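PDB 5KBP: glycosyl hydrolase, family 38, which probably hydrolyses terminal alpha-mannosidic linkages of carbohydrates, as expected of a metal-dependent alpha-mannosidase of glycoside hydrolase family 38. Local coordinates for residues T648-I653 and N657-E662; V537-N542 and A602-K607. One frame throughout, in Å; residues are numbered along the deposited sequence.

Contact 1. Residues T648-I653 and N657-E662; sequences TMVTMI and NQLFFE
V650 and F661 meet because V650 turns CG1 anti to its backbone N (chi1 -177°), while F661 sets its ring CG anti to the carbonyl carbon (chi1 -51°). The two side chains then run side by side, pointing the same way. V650 CG2 lies in the plane of the F661 ring, at its edge, 3.8 Å from F661 CD1, and V650 CG1 comes equally near F661 CE1. The same CG1 also packs against L659, 3.9 Å from L659 CG, so one valine methyl group bridges a leucine and a phenylalanine of the partner strand. L659 sends CD1 to M652, 4.0 Å from M652 CB. Over one face of the F661 ring, offset toward the rim, stands the carbonyl oxygen of L659. This is the loop end of an antiparallel beta hairpin, strands 641-653 and 659-667, in the large sheet of the C-terminal beta region. V650, M652, L659 and F661 form its buried face, directed at L560 of strand 555-566 and at I535 and V537 of strand 535-539; M649, T651, F660 and E662 occupy the other, partly exposed face. T651 and F660 make the regular hydrogen-bonded pair: T651 N donates to F660 O at 2.9 Å, nearly straight, and F660 N returns a bond to T651 O at 3.0 Å, approaching in the carbonyl plane. Farther from the turn, M649 N reaches E662 O at 2.9 Å from well above the carbonyl plane, and the return bond from E662 N to M649 O is weak. The edge of the F660 ring lies near T651 O. Beyond the hairpin, F661 meets the Y778 ring on strand 772-783, with the planes at about 40°.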
ATOM      1  N   THR A 648      19.446 -24.769   5.716  1.00 47.67           N
ATOM      2  CA  THR A 648      20.461 -23.743   5.906  1.00 41.91           C
ATOM      3  C   THR A 648      21.592 -23.959   4.911  1.00 45.89           C
ATOM      4  O   THR A 648      22.066 -25.087   4.739  1.00 49.06           O
ATOM      5  CB  THR A 648      21.011 -23.766   7.337  1.00 44.63           C
ATOM      6  OG1 THR A 648      19.931 -23.645   8.269  1.00 49.79           O
ATOM      7  CG2 THR A 648      21.987 -22.618   7.553  1.00 50.91           C
ATOM      8  N   MET A 649      22.016 -22.879   4.258  1.00 55.71           N
ATOM      9  CA  MET A 649      23.143 -22.905   3.331  1.00 55.53           C
ATOM     10  C   MET A 649      24.346 -22.273   4.021  1.00 62.39           C
ATOM     11  O   MET A 649      24.365 -21.062   4.263  1.00 74.37           O
ATOM     12  CB  MET A 649      22.802 -22.169   2.036  1.00 51.82           C
ATOM     13  CG  MET A 649      21.768 -22.867   1.169  1.00 59.45           C
ATOM     14  SD  MET A 649      22.381 -24.390   0.424  1.00 69.42           S
ATOM     15  CE  MET A 649      23.674 -23.757  -0.643  1.00 66.61           C
ATOM     16  N   VAL A 650      25.343 -23.091   4.339  1.00 57.21           N
ATOM     17  CA  VAL A 650      26.572 -22.615   4.964  1.00 58.45           C
ATOM     18  C   VAL A 650      27.600 -22.375   3.866  1.00 66.11           C
ATOM     19  O   VAL A 650      27.983 -23.304   3.150  1.00 67.74           O
ATOM     20  CB  VAL A 650      27.097 -23.616   6.004  1.00 56.05           C
ATOM     21  CG1 VAL A 650      28.342 -23.066   6.686  1.00 49.28           C
ATOM     22  CG2 VAL A 650      26.018 -23.934   7.025  1.00 50.47           C
ATOM     23  N   THR A 651      28.051 -21.129   3.737  1.00 62.38           N
ATOM     24  CA  THR A 651      28.935 -20.725   2.652  1.00 58.27           C
ATOM     25  C   THR A 651      30.253 -20.205   3.208  1.00 54.42           C
ATOM     26  O   THR A 651      30.276 -19.472   4.204  1.00 58.88           O
ATOM     27  CB  THR A 651      28.277 -19.648   1.779  1.00 58.63           C
ATOM     28  OG1 THR A 651      26.983 -20.097   1.356  1.00 60.16           O
ATOM     29  CG2 THR A 651      29.129 -19.361   0.549  1.00 55.45           C
ATOM     30  N   MET A 652      31.349 -20.591   2.557  1.00 48.46           N
ATOM     31  CA  MET A 652      32.686 -20.126   2.901  1.00 53.15           C
ATOM     32  C   MET A 652      33.427 -19.758   1.625  1.00 57.95           C
ATOM     33  O   MET A 652      33.353 -20.480   0.626  1.00 58.02           O
ATOM     34  CB  MET A 652      33.478 -21.196   3.669  1.00 51.47           C
ATOM     35  CG  MET A 652      34.977 -20.928   3.730  1.00 61.09           C
ATOM     36  SD  MET A 652      35.955 -22.379   4.166  1.00 66.57           S
ATOM     37  CE  MET A 652      35.393 -22.644   5.840  1.00 61.79           C
ATOM     38  N   ILE A 653      34.141 -18.636   1.662  1.00 58.82           N
ATOM     39  CA  ILE A 653      34.994 -18.223   0.560  1.00 58.43           C
ATOM     40  C   ILE A 653      36.453 -18.294   1.010  1.00 60.75           C
ATOM     41  O   ILE A 653      36.760 -18.393   2.198  1.00 54.79           O
ATOM     42  CB  ILE A 653      34.631 -16.820   0.034  1.00 53.26           C
ATOM     43  CG1 ILE A 653      34.934 -15.749   1.082  1.00 59.01           C
ATOM     44  CG2 ILE A 653      33.166 -16.769  -0.367  1.00 47.16           C
ATOM     45  CD1 ILE A 653      34.642 -14.343   0.604  1.00 54.93           C
ATOM     46  N   ASN A 657      37.365 -14.863   6.575  1.00 63.23           N
ATOM     47  CA  ASN A 657      37.044 -15.682   7.734  1.00 68.54           C
ATOM     48  C   ASN A 657      35.558 -15.668   8.063  1.00 65.70           C
ATOM     49  O   ASN A 657      35.155 -16.245   9.078  1.00 65.09           O
ATOM     50  CB  ASN A 657      37.847 -15.216   8.951  1.00 72.73           C
ATOM     51  CG  ASN A 657      37.443 -13.831   9.425  1.00 76.99           C
ATOM     52  OD1 ASN A 657      36.998 -12.994   8.640  1.00 78.40           O
ATOM     53  ND2 ASN A 657      37.601 -13.582  10.721  1.00 79.60           N
ATOM     54  N   GLN A 658      34.741 -15.021   7.236  1.00 62.40           N
ATOM     55  CA  GLN A 658      33.309 -14.934   7.484  1.00 64.49           C
ATOM     56  C   GLN A 658      32.611 -16.201   7.006  1.00 64.93           C
ATOM     57  O   GLN A 658      32.773 -16.615   5.854  1.00 77.92           O
ATOM     58  CB  GLN A 658      32.715 -13.712   6.783  1.00 69.68           C
ATOM     59  CG  GLN A 658      33.118 -12.381   7.391  1.00 71.20           C
ATOM     60  CD  GLN A 658      32.363 -11.219   6.781  1.00 72.59           C
ATOM     61  OE1 GLN A 658      32.274 -11.093   5.559  1.00 72.64           O
ATOM     62  NE2 GLN A 658      31.803 -10.366   7.631  1.00 76.84           N
ATOM     63  N   LEU A 659      31.832 -16.811   7.894  1.00 56.84           N
ATOM     64  CA  LEU A 659      31.035 -17.988   7.570  1.00 49.98           C
ATOM     65  C   LEU A 659      29.585 -17.540   7.433  1.00 57.69           C
ATOM     66  O   LEU A 659      28.957 -17.143   8.420  1.00 69.04           O
ATOM     67  CB  LEU A 659      31.189 -19.061   8.645  1.00 45.12           C
ATOM     68  CG  LEU A 659      30.822 -20.495   8.262  1.00 48.76           C
ATOM     69  CD1 LEU A 659      31.822 -21.052   7.257  1.00 43.16           C
ATOM     70  CD2 LEU A 659      30.743 -21.376   9.500  1.00 42.63           C
ATOM     71  N   PHE A 660      29.057 -17.596   6.214  1.00 60.56           N
ATOM     72  CA  PHE A 660      27.730 -17.070   5.922  1.00 60.12           C
ATOM     73  C   PHE A 660      26.671 -18.159   6.042  1.00 61.80           C
ATOM     74  O   PHE A 660      26.903 -19.315   5.675  1.00 62.71           O
ATOM     75  CB  PHE A 660      27.694 -16.462   4.519  1.00 63.70           C
ATOM     76  CG  PHE A 660      28.524 -15.217   4.378  1.00 71.52           C
ATOM     77  CD1 PHE A 660      29.873 -15.297   4.072  1.00 77.48           C
ATOM     78  CD2 PHE A 660      27.954 -13.967   4.551  1.00 70.00           C
ATOM     79  CE1 PHE A 660      30.637 -14.152   3.941  1.00 79.99           C
ATOM     80  CE2 PHE A 660      28.712 -12.820   4.421  1.00 73.26           C
ATOM     81  CZ  PHE A 660      30.055 -12.912   4.116  1.00 73.66           C
ATOM     82  N   PHE A 661      25.503 -17.777   6.554  1.00 53.98           N
ATOM     83  CA  PHE A 661      24.373 -18.681   6.709  1.00 48.18           C
ATOM     84  C   PHE A 661      23.147 -18.105   6.014  1.00 48.82           C
ATOM     85  O   PHE A 661      22.957 -16.886   5.961  1.00 51.64           O
ATOM     86  CB  PHE A 661      24.052 -18.930   8.186  1.00 48.34           C
ATOM     87  CG  PHE A 661      25.240 -19.345   9.001  1.00 57.05           C
ATOM     88  CD1 PHE A 661      25.874 -20.551   8.757  1.00 59.87           C
ATOM     89  CD2 PHE A 661      25.716 -18.535  10.019  1.00 52.96           C
ATOM     90  CE1 PHE A 661      26.968 -20.937   9.508  1.00 63.80           C
ATOM     91  CE2 PHE A 661      26.809 -18.916  10.773  1.00 60.49           C
ATOM     92  CZ  PHE A 661      27.435 -20.120  10.518  1.00 64.77           C
ATOM     93  N   GLU A 662      22.312 -18.998   5.486  1.00 46.59           N
ATOM     94  CA  GLU A 662      21.059 -18.612   4.836  1.00 44.81           C
ATOM     95  C   GLU A 662      20.030 -19.691   5.158  1.00 52.92           C
ATOM     96  O   GLU A 662      20.010 -20.746   4.518  1.00 53.54           O
ATOM     97  CB  GLU A 662      21.241 -18.442   3.333  1.00 55.72           C
ATOM     98  CG  GLU A 662      20.415 -17.314   2.737  1.00 75.39           C
ATOM     99  CD  GLU A 662      20.618 -17.160   1.243  1.00 91.99           C
ATOM    100  OE1 GLU A 662      19.836 -17.752   0.470  1.00 94.92           O
ATOM    101  OE2 GLU A 662      21.563 -16.450   0.840  1.00 95.44           O
TER

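Contact 2. Residues V537-N542 and A602-K607; sequences VKIENN and ASYQIK
The backbones of I539 and I606 stay well apart, 8.7 Å between their CA atoms, and strands 535-539 and 601-613 belong to different antiparallel sheets, so side chains alone span the gap. The arrangement is a beta-sandwich interface, with two sheets packed face to face within the C-terminal beta region of the family 38 enzyme. I539 points its side chain toward the opposite strand and divides it between two neighbours. Its CG1 branch, anti to the carbonyl carbon (chi1 -56°), extends and brings CD1 against the root of the Y604 side chain, 3.6 Å from Y604 CB and 3.7 Å from Y604 CG. The methyl group approaches the ring obliquely, near its attachment point. The CG2 branch goes to I606, whose extended CG1 arm meets it end to end. Y604 and I606 are two residues apart on one strand and both point toward I539, whereas Q605 between them faces away from this interface. All three touching residues are buried and their meeting is wholly apolar, which suits the interior of a sandwich. I592 of strand 591-597, next to 601-613 in its sheet, also packs on I539. At its far end Y604 OH accepts a weak hydrogen bond from the backbone N of E529. I606 CD1 lies 3.7 Å from I539 CG2 and 4.0 Å from I539 CD1.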
ATOM      1  N   VAL A 537      36.019 -26.020   9.286  1.00 58.12           N
ATOM      2  CA  VAL A 537      34.604 -26.249   9.550  1.00 51.83           C
ATOM      3  C   VAL A 537      34.290 -27.728   9.375  1.00 55.24           C
ATOM      4  O   VAL A 537      34.617 -28.323   8.341  1.00 62.45           O
ATOM      5  CB  VAL A 537      33.718 -25.389   8.633  1.00 49.07           C
ATOM      6  CG1 VAL A 537      32.245 -25.705   8.861  1.00 48.65           C
ATOM      7  CG2 VAL A 537      34.000 -23.916   8.866  1.00 48.25           C
ATOM      8  N   LYS A 538      33.659 -28.317  10.389  1.00 62.94           N
ATOM      9  CA  LYS A 538      33.106 -29.661  10.316  1.00 62.31           C
ATOM     10  C   LYS A 538      31.606 -29.577  10.548  1.00 60.51           C
ATOM     11  O   LYS A 538      31.157 -28.928  11.497  1.00 57.64           O
ATOM     12  CB  LYS A 538      33.756 -30.590  11.348  1.00 61.86           C
ATOM     13  CG  LYS A 538      33.016 -31.911  11.575  1.00 66.85           C
ATOM     14  CD  LYS A 538      32.943 -32.753  10.308  1.00 74.09           C
ATOM     15  CE  LYS A 538      32.185 -34.054  10.536  1.00 76.84           C
ATOM     16  NZ  LYS A 538      32.871 -34.936  11.521  1.00 80.67           N
ATOM     17  N   ILE A 539      30.836 -30.220   9.676  1.00 51.22           N
ATOM     18  CA  ILE A 539      29.385 -30.281   9.797  1.00 57.12           C
ATOM     19  C   ILE A 539      29.029 -31.681  10.278  1.00 71.79           C
ATOM     20  O   ILE A 539      29.159 -32.659   9.531  1.00 78.98           O
ATOM     21  CB  ILE A 539      28.683 -29.949   8.474  1.00 48.75           C
ATOM     22  CG1 ILE A 539      29.125 -28.572   7.976  1.00 49.25           C
ATOM     23  CG2 ILE A 539      27.172 -29.996   8.646  1.00 46.63           C
ATOM     24  CD1 ILE A 539      28.399 -28.109   6.738  1.00 48.08           C
ATOM     25  N   GLU A 540      28.585 -31.780  11.527  1.00 70.16           N
ATOM     26  CA  GLU A 540      28.253 -33.062  12.122  1.00 74.10           C
ATOM     27  C   GLU A 540      26.932 -33.590  11.566  1.00 74.52           C
ATOM     28  O   GLU A 540      26.121 -32.849  11.004  1.00 75.86           O
ATOM     29  CB  GLU A 540      28.161 -32.936  13.644  1.00 67.17           C
ATOM     30  CG  GLU A 540      29.302 -32.154  14.281  1.00 64.41           C
ATOM     31  CD  GLU A 540      30.609 -32.921  14.297  1.00 75.57           C
ATOM     32  OE1 GLU A 540      30.586 -34.150  14.075  1.00 76.71           O
ATOM     33  OE2 GLU A 540      31.662 -32.294  14.538  1.00 77.75           O
ATOM     34  N   ASN A 541      26.724 -34.901  11.731  1.00 75.26           N
ATOM     35  CA  ASN A 541      25.424 -35.492  11.427  1.00 70.79           C
ATOM     36  C   ASN A 541      24.313 -34.852  12.246  1.00 72.45           C
ATOM     37  O   ASN A 541      23.148 -34.892  11.837  1.00 64.81           O
ATOM     38  CB  ASN A 541      25.461 -36.999  11.678  1.00 74.75           C
ATOM     39  CG  ASN A 541      26.572 -37.690  10.913  1.00 83.45           C
ATOM     40  OD1 ASN A 541      26.844 -37.360   9.758  1.00 85.19           O
ATOM     41  ND2 ASN A 541      27.227 -38.649  11.556  1.00 86.43           N
ATOM     42  N   ASN A 542      24.658 -34.274  13.399  1.00 78.18           N
ATOM     43  CA  ASN A 542      23.722 -33.449  14.154  1.00 76.45           C
ATOM     44  C   ASN A 542      23.173 -32.317  13.294  1.00 77.29           C
ATOM     45  O   ASN A 542      21.994 -31.958  13.398  1.00 76.60           O
ATOM     46  CB  ASN A 542      24.436 -32.891  15.390  1.00 83.45           C
ATOM     47  CG  ASN A 542      23.490 -32.262  16.394  1.00 91.41           C
ATOM     48  OD1 ASN A 542      22.337 -31.969  16.089  1.00109.78           O
ATOM     49  ND2 ASN A 542      23.984 -32.046  17.607  1.00 81.73           N
ATOM     50  N   ALA A 602      32.932 -22.503  -1.452  1.00 62.12           N
ATOM     51  CA  ALA A 602      32.269 -23.779  -1.233  1.00 58.07           C
ATOM     52  C   ALA A 602      31.069 -23.556  -0.324  1.00 61.42           C
ATOM     53  O   ALA A 602      31.101 -22.707   0.570  1.00 58.73           O
ATOM     54  CB  ALA A 602      33.217 -24.815  -0.620  1.00 54.48           C
ATOM     55  N   SER A 603      30.008 -24.326  -0.563  1.00 57.86           N
ATOM     56  CA  SER A 603      28.778 -24.195   0.203  1.00 60.22           C
ATOM     57  C   SER A 603      28.179 -25.568   0.463  1.00 62.41           C
ATOM     58  O   SER A 603      28.269 -26.473  -0.371  1.00 58.51           O
ATOM     59  CB  SER A 603      27.749 -23.312  -0.520  1.00 57.13           C
ATOM     60  OG  SER A 603      27.284 -23.939  -1.702  1.00 67.33           O
ATOM     61  N   TYR A 604      27.560 -25.707   1.634  1.00 57.63           N
ATOM     62  CA  TYR A 604      26.871 -26.924   2.041  1.00 58.48           C
ATOM     63  C   TYR A 604      25.407 -26.622   2.321  1.00 59.99           C
ATOM     64  O   TYR A 604      25.070 -25.546   2.826  1.00 58.75           O
ATOM     65  CB  TYR A 604      27.507 -27.532   3.297  1.00 58.14           C
ATOM     66  CG  TYR A 604      28.704 -28.416   3.036  1.00 65.19           C
ATOM     67  CD1 TYR A 604      29.945 -27.870   2.744  1.00 61.05           C
ATOM     68  CD2 TYR A 604      28.595 -29.799   3.099  1.00 68.19           C
ATOM     69  CE1 TYR A 604      31.041 -28.676   2.511  1.00 61.99           C
ATOM     70  CE2 TYR A 604      29.687 -30.613   2.868  1.00 71.83           C
ATOM     71  CZ  TYR A 604      30.907 -30.045   2.576  1.00 70.57           C
ATOM     72  OH  TYR A 604      32.000 -30.846   2.347  1.00 73.03           O
ATOM     73  N   GLN A 605      24.542 -27.578   1.998  1.00 56.83           N
ATOM     74  CA  GLN A 605      23.130 -27.504   2.343  1.00 49.90           C
ATOM     75  C   GLN A 605      22.864 -28.421   3.527  1.00 56.71           C
ATOM     76  O   GLN A 605      23.223 -29.603   3.496  1.00 54.29           O
ATOM     77  CB  GLN A 605      22.245 -27.904   1.162  1.00 58.11           C
ATOM     78  CG  GLN A 605      20.760 -27.681   1.409  1.00 54.97           C
ATOM     79  CD  GLN A 605      19.880 -28.526   0.510  1.00 60.26           C
ATOM     80  OE1 GLN A 605      19.991 -29.752   0.490  1.00 66.28           O
ATOM     81  NE2 GLN A 605      18.996 -27.875  -0.237  1.00 58.37           N
ATOM     82  N   ILE A 606      22.247 -27.874   4.570  1.00 57.82           N
ATOM     83  CA  ILE A 606      21.890 -28.631   5.764  1.00 54.44           C
ATOM     84  C   ILE A 606      20.372 -28.652   5.866  1.00 49.86           C
ATOM     85  O   ILE A 606      19.739 -27.597   6.001  1.00 45.12           O
ATOM     86  CB  ILE A 606      22.514 -28.031   7.033  1.00 54.72           C
ATOM     87  CG1 ILE A 606      24.035 -27.954   6.894  1.00 52.66           C
ATOM     88  CG2 ILE A 606      22.131 -28.858   8.250  1.00 60.88           C
ATOM     89  CD1 ILE A 606      24.722 -27.291   8.066  1.00 56.63           C
ATOM     90  N   LYS A 607      19.791 -29.847   5.800  1.00 56.35           N
ATOM     91  CA  LYS A 607      18.350 -30.032   5.894  1.00 55.58           C
ATOM     92  C   LYS A 607      18.007 -30.742   7.196  1.00 60.56           C
ATOM     93  O   LYS A 607      18.537 -31.823   7.479  1.00 53.58           O
ATOM     94  CB  LYS A 607      17.816 -30.833   4.705  1.00 57.64           C
ATOM     95  CG  LYS A 607      17.513 -29.998   3.473  1.00 63.18           C
ATOM     96  CD  LYS A 607      16.826 -30.837   2.410  1.00 75.41           C
ATOM     97  CE  LYS A 607      16.385 -29.994   1.228  1.00 84.62           C
ATOM     98  NZ  LYS A 607      15.656 -30.813   0.220  1.00 86.86           N
TER

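In the fold
Contacts 1 and 2 are neighbours in the C-terminal beta region, with centres about 10 Å apart. Strands 601-613 and 641-653 are adjacent in one sheet, joined through probable hydrogen bonds from I606 N to T648 O at 2.8 Å and from Y604 N to V650 O at 2.9 Å. Contact 1 thus extends that sheet by one more strand, while contact 2 crosses from it to the facing sheet. The same crossing is made by M652, whose CE packs 3.6 Å from V537 CG2; on the other face M649 SD rests 3.6 Å from Q605 CB. Both contacts lie away from F253 and Y256, which bind calcium in a crystal structure of this protein, although no calcium is bound to this chain here.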